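PDB 5HBA: uncharacterized protein from Danio rerio, which forms the A chain of complement C1q, whose globular domain probably recognises targets such as immune complexes to start the classical complement pathway. Local coordinates for residues Pro21-Asn25 against Ile37-Tyr41; Phe52-Ser58 against Arg121-Asn127; Gly60-Leu66 against Ser77-Ser83. All coordinates share one frame; numbering follows the deposited sequence.

Interaction 1: residues Pro21-Asn25 against Ile37-Tyr41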
loop_
_atom_site.group_PDB
_atom_site.type_symbol
_atom_site.label_atom_id
_atom_site.label_comp_id
_atom_site.label_asym_id
_atom_site.label_seq_id
_atom_site.Cartn_x
_atom_site.Cartn_y
_atom_site.Cartn_z
ATOM N N PRO A 21 -14.778 11.124 -9.716
ATOM C CA PRO A 21 -13.397 11.077 -9.221
ATOM C C PRO A 21 -13.217 11.856 -7.922
ATOM O O PRO A 21 -13.716 12.981 -7.783
ATOM C CB PRO A 21 -12.594 11.730 -10.350
ATOM C CG PRO A 21 -13.391 11.434 -11.582
ATOM C CD PRO A 21 -14.846 11.434 -11.158
ATOM N N VAL A 22 -12.513 11.254 -6.973
ATOM C CA VAL A 22 -12.151 11.970 -5.752
ATOM C C VAL A 22 -11.282 13.152 -6.127
ATOM O O VAL A 22 -10.305 12.993 -6.882
ATOM C CB VAL A 22 -11.351 11.080 -4.784
ATOM C CG1 VAL A 22 -10.950 11.886 -3.527
ATOM C CG2 VAL A 22 -12.155 9.844 -4.401
ATOM N N THR A 23 -11.623 14.333 -5.618
ATOM C CA THR A 23 -10.781 15.514 -5.831
ATOM C C THR A 23 -9.961 15.802 -4.563
ATOM O O THR A 23 -10.303 15.323 -3.471
ATOM C CB THR A 23 -11.598 16.747 -6.299
ATOM O OG1 THR A 23 -12.545 17.109 -5.290
ATOM C CG2 THR A 23 -12.354 16.432 -7.609
ATOM N N PHE A 24 -8.870 16.550 -4.708
ATOM C CA PHE A 24 -7.905 16.713 -3.617
ATOM C C PHE A 24 -7.607 18.198 -3.384
ATOM O O PHE A 24 -7.681 18.986 -4.316
ATOM C CB PHE A 24 -6.611 15.957 -3.956
ATOM C CG PHE A 24 -6.816 14.472 -4.225
ATOM C CD1 PHE A 24 -7.171 14.019 -5.485
ATOM C CD2 PHE A 24 -6.644 13.535 -3.208
ATOM C CE1 PHE A 24 -7.362 12.661 -5.738
ATOM C CE2 PHE A 24 -6.841 12.173 -3.442
ATOM C CZ PHE A 24 -7.201 11.730 -4.707
ATOM N N ASN A 25 -7.280 18.584 -2.152
ATOM C CA ASN A 25 -6.998 19.997 -1.864
ATOM C C ASN A 25 -5.550 20.289 -1.445
ATOM O O ASN A 25 -5.228 21.410 -1.048
ATOM C CB ASN A 25 -7.984 20.579 -0.834
ATOM C CG ASN A 25 -7.900 19.891 0.511
ATOM O OD1 ASN A 25 -7.680 18.678 0.596
ATOM N ND2 ASN A 25 -8.094 20.658 1.577
ATOM N N ILE A 37 -5.522 18.240 -9.318
ATOM C CA ILE A 37 -6.248 17.961 -8.088
ATOM C C ILE A 37 -7.698 18.429 -8.162
ATOM O O ILE A 37 -8.544 17.931 -7.424
ATOM C CB ILE A 37 -5.555 18.548 -6.833
ATOM C CG1 ILE A 37 -5.439 20.065 -6.920
ATOM C CG2 ILE A 37 -4.190 17.895 -6.620
ATOM C CD1 ILE A 37 -4.885 20.694 -5.623
ATOM N N LYS A 38 -7.995 19.372 -9.055
ATOM C CA LYS A 38 -9.372 19.844 -9.216
ATOM C C LYS A 38 -10.290 18.855 -9.934
ATOM O O LYS A 38 -11.507 18.916 -9.772
ATOM C CB LYS A 38 -9.415 21.194 -9.949
ATOM C CG LYS A 38 -8.876 22.365 -9.155
ATOM C CD LYS A 38 -9.234 23.680 -9.864
ATOM C CE LYS A 38 -8.336 24.824 -9.431
ATOM N NZ LYS A 38 -8.577 26.035 -10.277
ATOM N N THR A 39 -9.723 17.957 -10.734
ATOM C CA THR A 39 -10.548 17.000 -11.463
ATOM C C THR A 39 -10.399 15.595 -10.873
ATOM O O THR A 39 -11.223 14.703 -11.133
ATOM C CB THR A 39 -10.177 16.943 -12.956
ATOM O OG1 THR A 39 -8.818 16.511 -13.093
ATOM C CG2 THR A 39 -10.353 18.317 -13.622
ATOM N N GLY A 40 -9.329 15.395 -10.107
ATOM C CA GLY A 40 -9.047 14.093 -9.519
ATOM C C GLY A 40 -8.334 13.116 -10.442
ATOM O O GLY A 40 -8.148 11.943 -10.080
ATOM N N TYR A 41 -7.928 13.572 -11.630
ATOM C CA TYR A 41 -7.300 12.661 -12.601
ATOM C C TYR A 41 -5.783 12.779 -12.672
ATOM O O TYR A 41 -5.244 13.881 -12.800
ATOM C CB TYR A 41 -7.813 12.893 -14.035
ATOM C CG TYR A 41 -9.269 12.593 -14.295
ATOM C CD1 TYR A 41 -9.767 11.299 -14.185
ATOM C CD2 TYR A 41 -10.137 13.601 -14.708
ATOM C CE1 TYR A 41 -11.099 11.024 -14.434
ATOM C CE2 TYR A 41 -11.466 13.338 -14.963
ATOM C CZ TYR A 41 -11.941 12.050 -14.827
ATOM O OH TYR A 41 -13.262 11.779 -15.084
HETATM O O HOH W 1 -8.991 10.585 -8.043
#
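Phe24 presents the edge of its ring to Gly40, whose CA lies near the ring plane and 4.4 Å from Phe24 CE1, while Val22 CG1 of the same segment sits over one face, offset toward the rim. The Tyr41 ring meets Pro21 obliquely, with Pro21 CG 3.6 Å from Tyr41 CZ. Thr39 O lies over one face of the tyrosine, offset toward the rim, and the Tyr41 and Trp105 rings meet edge-to-face. Proline suits the place because its compact ring puts carbon against an aromatic side chain without a long flexible arm.

Between the two rings the backbones close up. Gly40 CA is 3.1 Å from Val22 O in a bent CA-H...O contact, and any CB here would run into that oxygen. Gly40 also has a positive phi (83°) and, together with Tyr41, faces Gln36 in a G1 beta bulge, a place where glycine is at home. The bulge lies where strand 35-36 turns into strand 41-43, at one border of a sheet of the jelly-roll C1q domain.

One hydrogen bond crosses the contact: Phe24 N reaches Ile37 O at 3.1 Å and is almost straight at the hydrogen (175°). Thr23 holds CG2 beside its backbone N, with OG1 at chi1 62°, which brings the methyl to 3.4 Å from Lys38 O. Ile37 packs on Phe24, CB to CB at 4.0 Å, and its CD1 comes 3.5 Å from Phe24 O, the branched chain bending round the carbonyl. Farther inward, Phe24 packs on Val8 and Ala124.

Interaction 2: residues Phe52-Ser58 against Arg121-Asn127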
loop_
_atom_site.group_PDB
_atom_site.type_symbol
_atom_site.label_atom_id
_atom_site.label_comp_id
_atom_site.label_asym_id
_atom_site.label_seq_id
_atom_site.Cartn_x
_atom_site.Cartn_y
_atom_site.Cartn_z
ATOM N N PHE A 52 0.320 2.653 -8.755
ATOM C CA PHE A 52 -0.641 3.541 -8.098
ATOM C C PHE A 52 -1.080 2.917 -6.771
ATOM O O PHE A 52 -1.236 1.698 -6.676
ATOM C CB PHE A 52 -1.882 3.738 -8.978
ATOM C CG PHE A 52 -1.620 4.497 -10.245
ATOM C CD1 PHE A 52 -1.709 5.887 -10.270
ATOM C CD2 PHE A 52 -1.314 3.826 -11.423
ATOM C CE1 PHE A 52 -1.478 6.594 -11.455
ATOM C CE2 PHE A 52 -1.082 4.525 -12.602
ATOM C CZ PHE A 52 -1.156 5.910 -12.614
ATOM N N VAL A 53 -1.291 3.753 -5.760
ATOM C CA VAL A 53 -1.765 3.274 -4.463
ATOM C C VAL A 53 -2.511 4.400 -3.759
ATOM O O VAL A 53 -2.146 5.578 -3.885
ATOM C CB VAL A 53 -0.600 2.726 -3.586
ATOM C CG1 VAL A 53 0.306 3.852 -3.098
ATOM C CG2 VAL A 53 -1.133 1.931 -2.389
ATOM N N PHE A 54 -3.580 4.049 -3.051
ATOM C CA PHE A 54 -4.294 5.037 -2.253
ATOM C C PHE A 54 -4.509 4.547 -0.820
ATOM O O PHE A 54 -4.496 3.337 -0.559
ATOM C CB PHE A 54 -5.641 5.391 -2.898
ATOM C CG PHE A 54 -6.620 4.257 -2.907
ATOM C CD1 PHE A 54 -7.461 4.040 -1.822
ATOM C CD2 PHE A 54 -6.694 3.401 -3.991
ATOM C CE1 PHE A 54 -8.349 2.988 -1.808
ATOM C CE2 PHE A 54 -7.594 2.330 -3.989
ATOM C CZ PHE A 54 -8.424 2.134 -2.898
ATOM N N HIS A 55 -4.725 5.492 0.093
ATOM C CA HIS A 55 -5.065 5.175 1.485
ATOM C C HIS A 55 -6.163 6.142 1.895
ATOM O O HIS A 55 -5.974 7.370 1.845
ATOM C CB HIS A 55 -3.861 5.359 2.428
ATOM C CG HIS A 55 -2.595 4.738 1.935
ATOM N ND1 HIS A 55 -2.319 3.392 2.032
ATOM C CD2 HIS A 55 -1.491 5.301 1.360
ATOM C CE1 HIS A 55 -1.135 3.145 1.526
ATOM N NE2 HIS A 55 -0.607 4.273 1.104
ATOM N N ALA A 56 -7.310 5.612 2.301
ATOM C CA ALA A 56 -8.471 6.482 2.496
ATOM C C ALA A 56 -9.385 6.034 3.627
ATOM O O ALA A 56 -9.544 4.832 3.866
ATOM C CB ALA A 56 -9.263 6.601 1.183
ATOM N N SER A 57 -9.997 7.009 4.302
ATOM C CA SER A 57 -10.952 6.725 5.364
ATOM C C SER A 57 -12.192 7.605 5.328
ATOM O O SER A 57 -12.143 8.786 4.960
ATOM C CB SER A 57 -10.313 6.777 6.770
ATOM O OG SER A 57 -9.467 7.889 6.940
ATOM N N SER A 58 -13.302 7.005 5.734
ATOM C CA SER A 58 -14.572 7.690 5.894
ATOM C C SER A 58 -15.223 7.068 7.118
ATOM O O SER A 58 -14.824 5.982 7.538
ATOM C CB SER A 58 -15.449 7.433 4.670
ATOM O OG SER A 58 -16.725 8.023 4.837
ATOM N N ARG A 121 -17.834 12.761 3.955
ATOM C CA ARG A 121 -16.470 13.266 3.979
ATOM C C ARG A 121 -15.513 12.119 3.726
ATOM O O ARG A 121 -15.797 10.956 4.077
ATOM C CB ARG A 121 -16.128 13.897 5.333
ATOM C CG ARG A 121 -16.933 15.126 5.692
ATOM C CD ARG A 121 -16.350 15.798 6.949
ATOM N NE ARG A 121 -14.916 16.051 6.783
ATOM C CZ ARG A 121 -14.133 16.641 7.686
ATOM N NH1 ARG A 121 -14.632 17.057 8.845
ATOM N NH2 ARG A 121 -12.843 16.819 7.426
ATOM N N LEU A 122 -14.373 12.434 3.122
ATOM C CA LEU A 122 -13.401 11.392 2.801
ATOM C C LEU A 122 -11.977 11.907 2.930
ATOM O O LEU A 122 -11.593 12.872 2.269
ATOM C CB LEU A 122 -13.631 10.863 1.385
ATOM C CG LEU A 122 -12.620 9.858 0.815
ATOM C CD1 LEU A 122 -12.830 8.464 1.412
ATOM C CD2 LEU A 122 -12.739 9.816 -0.713
ATOM N N TYR A 123 -11.194 11.255 3.786
ATOM C CA TYR A 123 -9.778 11.548 3.894
ATOM C C TYR A 123 -9.078 10.625 2.918
ATOM O O TYR A 123 -9.359 9.426 2.899
ATOM C CB TYR A 123 -9.309 11.258 5.309
ATOM C CG TYR A 123 -7.833 11.455 5.556
ATOM C CD1 TYR A 123 -7.315 12.718 5.841
ATOM C CD2 TYR A 123 -6.959 10.371 5.548
ATOM C CE1 TYR A 123 -5.958 12.894 6.098
ATOM C CE2 TYR A 123 -5.607 10.539 5.794
ATOM C CZ TYR A 123 -5.116 11.799 6.065
ATOM O OH TYR A 123 -3.775 11.966 6.312
ATOM N N ALA A 124 -8.198 11.164 2.079
ATOM C CA ALA A 124 -7.542 10.308 1.091
ATOM C C ALA A 124 -6.143 10.773 0.716
ATOM O O ALA A 124 -5.920 11.962 0.505
ATOM C CB ALA A 124 -8.426 10.173 -0.170
ATOM N N VAL A 125 -5.212 9.822 0.649
ATOM C CA VAL A 125 -3.880 10.050 0.100
ATOM C C VAL A 125 -3.747 9.154 -1.132
ATOM O O VAL A 125 -3.956 7.946 -1.048
ATOM C CB VAL A 125 -2.766 9.720 1.136
ATOM C CG1 VAL A 125 -1.384 9.924 0.521
ATOM C CG2 VAL A 125 -2.904 10.608 2.388
ATOM N N PHE A 126 -3.451 9.751 -2.282
ATOM C CA PHE A 126 -3.367 9.012 -3.540
ATOM C C PHE A 126 -1.953 9.217 -4.058
ATOM O O PHE A 126 -1.506 10.362 -4.226
ATOM C CB PHE A 126 -4.385 9.586 -4.534
ATOM C CG PHE A 126 -4.555 8.784 -5.801
ATOM C CD1 PHE A 126 -4.171 7.445 -5.875
ATOM C CD2 PHE A 126 -5.110 9.380 -6.934
ATOM C CE1 PHE A 126 -4.345 6.715 -7.049
ATOM C CE2 PHE A 126 -5.289 8.649 -8.115
ATOM C CZ PHE A 126 -4.898 7.315 -8.171
ATOM N N ASN A 127 -1.247 8.112 -4.294
ATOM C CA ASN A 127 0.158 8.153 -4.702
ATOM C C ASN A 127 0.413 7.380 -5.989
ATOM O O ASN A 127 -0.282 6.400 -6.290
ATOM C CB ASN A 127 1.037 7.562 -3.598
ATOM C CG ASN A 127 0.844 8.259 -2.271
ATOM O OD1 ASN A 127 0.862 9.490 -2.194
ATOM N ND2 ASN A 127 0.654 7.473 -1.211
HETATM O O HOH W 2 1.635 4.760 -0.068
#
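Val53 and Asn127 form the first of three hydrogen-bonded pairs in this antiparallel match; His55 with Val125 and Ser57 with Tyr123 are the others. Each pair exchanges two N-H...O=C bonds. The shortest runs from Asn127 N to Val53 O at 2.7 Å. In the non-hydrogen-bonded pairs between them, CA-H groups touch carbonyl oxygens instead, as where Ala56 CA lies 3.1 Å from Tyr123 O.

The apolar contacts gather on the face bearing Phe54, Ala56, Ala124 and Phe126. Ala56 CB and Ala124 CB meet at 3.9 Å, small enough to admit Leu64 and Phe24 from across the core. Phe126 holds CG opposite its own N (chi1 -171°), which lays the ring back toward the partner strand: CD1 is 3.9 Å from Phe54 CB and CZ 4.1 Å from Phe52 CD1, while Val53 O lies at the ring edge. With an alanine here, Phe52 CD1 and Phe54 CB would probably lose the ring they rest on and a gap would open in the core.

This is the interior of the C1q jelly-roll sandwich, one sheet facing strand 62-68 of the other; the reverse face looks to the other subunits of the trimer.

On that reverse face Val53 and Asn127 first meet through carbon, Val53 CG1 to Asn127 CB at 3.8 Å; the remaining contacts described here are polar. A water lies in the ring plane of His55, 2.6 Å from His55 NE2; the same water accepts a weak bond from Asn127 ND2. Ser91 OG bonds His55 ND1, Ser7 OG bonds Asn127 OD1, and Asn127 ND2 also reaches Gly93 O of the second subunit.

Interaction 3: residues Gly60-Leu66 against Ser77-Ser83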
loop_
_atom_site.group_PDB
_atom_site.type_symbol
_atom_site.label_atom_id
_atom_site.label_comp_id
_atom_site.label_asym_id
_atom_site.label_seq_id
_atom_site.Cartn_x
_atom_site.Cartn_y
_atom_site.Cartn_z
ATOM N N GLY A 60 -17.906 4.883 8.800
ATOM C CA GLY A 60 -18.755 3.802 8.332
ATOM C C GLY A 60 -18.188 3.111 7.104
ATOM O O GLY A 60 -16.993 3.226 6.818
ATOM N N ARG A 61 -19.048 2.400 6.377
ATOM C CA ARG A 61 -18.639 1.638 5.197
ATOM C C ARG A 61 -17.932 2.517 4.157
ATOM O O ARG A 61 -18.421 3.595 3.805
ATOM C CB ARG A 61 -19.855 0.953 4.560
ATOM C CG ARG A 61 -19.513 0.055 3.369
ATOM C CD ARG A 61 -20.475 0.268 2.206
ATOM N NE ARG A 61 -20.434 1.646 1.737
ATOM C CZ ARG A 61 -21.506 2.422 1.582
ATOM N NH1 ARG A 61 -21.356 3.677 1.166
ATOM N NH2 ARG A 61 -22.721 1.948 1.842
ATOM N N LEU A 62 -16.776 2.055 3.681
ATOM C CA LEU A 62 -16.024 2.767 2.650
ATOM C C LEU A 62 -15.654 1.831 1.513
ATOM O O LEU A 62 -14.950 0.834 1.715
ATOM C CB LEU A 62 -14.756 3.429 3.212
ATOM C CG LEU A 62 -13.868 4.132 2.167
ATOM C CD1 LEU A 62 -14.642 5.170 1.347
ATOM C CD2 LEU A 62 -12.666 4.786 2.829
ATOM N N CYS A 63 -16.149 2.160 0.323
ATOM C CA CYS A 63 -15.815 1.436 -0.892
ATOM C C CYS A 63 -15.202 2.410 -1.902
ATOM O O CYS A 63 -15.760 3.485 -2.160
ATOM C CB CYS A 63 -17.067 0.800 -1.485
ATOM S SG CYS A 63 -17.529 -0.777 -0.731
ATOM N N LEU A 64 -14.052 2.035 -2.457
ATOM C CA LEU A 64 -13.398 2.831 -3.484
ATOM C C LEU A 64 -12.986 1.963 -4.660
ATOM O O LEU A 64 -12.577 0.798 -4.493
ATOM C CB LEU A 64 -12.181 3.560 -2.908
ATOM C CG LEU A 64 -12.475 4.772 -2.019
ATOM C CD1 LEU A 64 -11.348 4.978 -1.055
ATOM C CD2 LEU A 64 -12.644 6.046 -2.863
ATOM N N ARG A 65 -13.113 2.520 -5.861
ATOM C CA ARG A 65 -12.627 1.843 -7.050
ATOM C C ARG A 65 -11.400 2.565 -7.563
ATOM O O ARG A 65 -11.355 3.797 -7.557
ATOM C CB ARG A 65 -13.695 1.840 -8.148
ATOM C CG ARG A 65 -14.830 0.887 -7.912
ATOM C CD ARG A 65 -15.660 0.672 -9.189
ATOM N NE ARG A 65 -16.756 -0.260 -8.925
ATOM C CZ ARG A 65 -17.997 0.118 -8.635
ATOM N NH1 ARG A 65 -18.309 1.405 -8.600
ATOM N NH2 ARG A 65 -18.931 -0.792 -8.393
ATOM N N LEU A 66 -10.398 1.808 -7.995
ATOM C CA LEU A 66 -9.325 2.399 -8.793
ATOM C C LEU A 66 -9.706 2.191 -10.253
ATOM O O LEU A 66 -9.966 1.056 -10.672
ATOM C CB LEU A 66 -7.982 1.726 -8.494
ATOM C CG LEU A 66 -6.782 2.162 -9.338
ATOM C CD1 LEU A 66 -6.314 3.591 -8.938
ATOM C CD2 LEU A 66 -5.662 1.151 -9.163
ATOM N N SER A 77 -11.984 -2.852 -7.119
ATOM C CA SER A 77 -12.732 -2.410 -5.938
ATOM C C SER A 77 -12.044 -2.804 -4.632
ATOM O O SER A 77 -11.504 -3.908 -4.493
ATOM C CB SER A 77 -14.155 -3.002 -5.948
ATOM O OG SER A 77 -14.886 -2.547 -7.078
ATOM N N PHE A 78 -12.091 -1.900 -3.663
ATOM C CA PHE A 78 -11.526 -2.150 -2.348
ATOM C C PHE A 78 -12.528 -1.636 -1.334
ATOM O O PHE A 78 -12.804 -0.442 -1.304
ATOM C CB PHE A 78 -10.186 -1.419 -2.202
ATOM C CG PHE A 78 -9.173 -1.819 -3.241
ATOM C CD1 PHE A 78 -8.365 -2.943 -3.056
ATOM C CD2 PHE A 78 -9.052 -1.099 -4.418
ATOM C CE1 PHE A 78 -7.441 -3.327 -4.041
ATOM C CE2 PHE A 78 -8.130 -1.470 -5.398
ATOM C CZ PHE A 78 -7.329 -2.583 -5.209
ATOM N N CYS A 79 -13.075 -2.548 -0.529
ATOM C CA CYS A 79 -14.190 -2.246 0.370
ATOM C C CYS A 79 -13.935 -2.658 1.829
ATOM O O CYS A 79 -13.550 -3.803 2.112
ATOM C CB CYS A 79 -15.458 -2.976 -0.102
ATOM S SG CYS A 79 -16.355 -2.287 -1.504
ATOM N N ASP A 80 -14.171 -1.721 2.746
ATOM C CA ASP A 80 -14.298 -2.039 4.169
ATOM C C ASP A 80 -15.783 -1.980 4.531
ATOM O O ASP A 80 -16.371 -0.891 4.570
ATOM C CB ASP A 80 -13.531 -1.031 5.033
ATOM C CG ASP A 80 -12.056 -1.394 5.213
ATOM O OD1 ASP A 80 -11.609 -2.394 4.624
ATOM O OD2 ASP A 80 -11.335 -0.656 5.928
ATOM N N PHE A 81 -16.383 -3.141 4.782
ATOM C CA PHE A 81 -17.786 -3.210 5.192
ATOM C C PHE A 81 -17.931 -3.245 6.716
ATOM O O PHE A 81 -18.510 -4.180 7.269
ATOM C CB PHE A 81 -18.478 -4.435 4.572
ATOM C CG PHE A 81 -18.741 -4.306 3.098
ATOM C CD1 PHE A 81 -19.810 -3.553 2.636
ATOM C CD2 PHE A 81 -17.929 -4.950 2.178
ATOM C CE1 PHE A 81 -20.060 -3.433 1.273
ATOM C CE2 PHE A 81 -18.168 -4.839 0.818
ATOM C CZ PHE A 81 -19.234 -4.073 0.362
ATOM N N ASN A 82 -17.410 -2.219 7.387
ATOM C CA ASN A 82 -17.515 -2.123 8.839
ATOM C C ASN A 82 -18.775 -1.387 9.287
ATOM O O ASN A 82 -19.568 -0.924 8.456
ATOM C CB ASN A 82 -16.274 -1.446 9.435
ATOM C CG ASN A 82 -16.007 -0.078 8.834
ATOM O OD1 ASN A 82 -15.263 0.050 7.858
ATOM N ND2 ASN A 82 -16.603 0.957 9.423
ATOM N N SER A 83 -18.944 -1.281 10.605
ATOM C CA SER A 83 -20.116 -0.641 11.205
ATOM C C SER A 83 -20.100 0.887 11.064
ATOM O O SER A 83 -19.043 1.499 10.873
ATOM C CB SER A 83 -20.223 -1.007 12.686
ATOM O OG SER A 83 -19.547 -0.051 13.485
HETATM O O HOH W 3 -14.424 2.695 7.479
HETATM O O HOH W 4 -17.313 -2.988 -7.216
#
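Cys63 and Cys79 reach toward one another from facing strands and join through SG to SG at 2.1 Å. Each sulfur stands beside its own backbone N, and the torsion about the S-S bond is 119°, wider than the usual right angle, so the bridge may carry some strain. The two cysteines form a non-hydrogen-bonded pair of the antiparallel hairpin, the kind whose CA atoms come close enough for a cross-strand disulfide. On either side of it, Leu62 with Asp80 and Leu64 with Phe78 exchange backbone bonds.

Phe81 lies beside the bridge, its CZ 3.9 Å from Cys63 SG, in an oblique sulfur-aromatic contact. Arg61 runs alongside the same ring, pointing the same way. Its CG, set anti to N (chi1 -176°), comes 3.7 Å from Phe81 CD1; the guanidinium plane is turned 75° from the ring, and NH2 bonds Asp112 in a salt bridge. The methylenes of the bent arm pack on the ring, while the charge reaches Asp112.

Farther along the face that bears the disulfide, one water accepts from Arg65 NH2 at 3.0 Å and lies 2.5 Å from Ser77 OG, and Arg65 makes a cation-pi contact with Phe109. On the other face Phe78 turns its ring edge to Leu64 O, and Asp80 OD1 takes a hydrogen bond from Val89 N of the third subunit.

A covalent link flanked by backbone bonds should fix the hairpin's register, as suits a secreted protein in an oxidising setting, while the carboxylate of Asp80, accepting a backbone N-H, links the hairpin to the third subunit.

In the fold
From the N terminus, interaction 1 comes first: residues 21-25 and 37-41 close a short loop holding strands 26-30 and 35-36, complete before the others begin. Interaction 2 then opens at strand 48-59 and closes only at 121-127, joining two strands of one sheet across 62 intervening residues. Interaction 3 falls within that span as a local hairpin, strands 62-68 and 75-80, in the opposing sheet. None of the three cross. All meet in the core: Phe24 CZ is 3.5 Å from Phe126 CB, Ala56 CB is 3.5 Å from Leu64 CD1, and Val22 also packs on Leu64, tying the loops to both sheets of the sandwich.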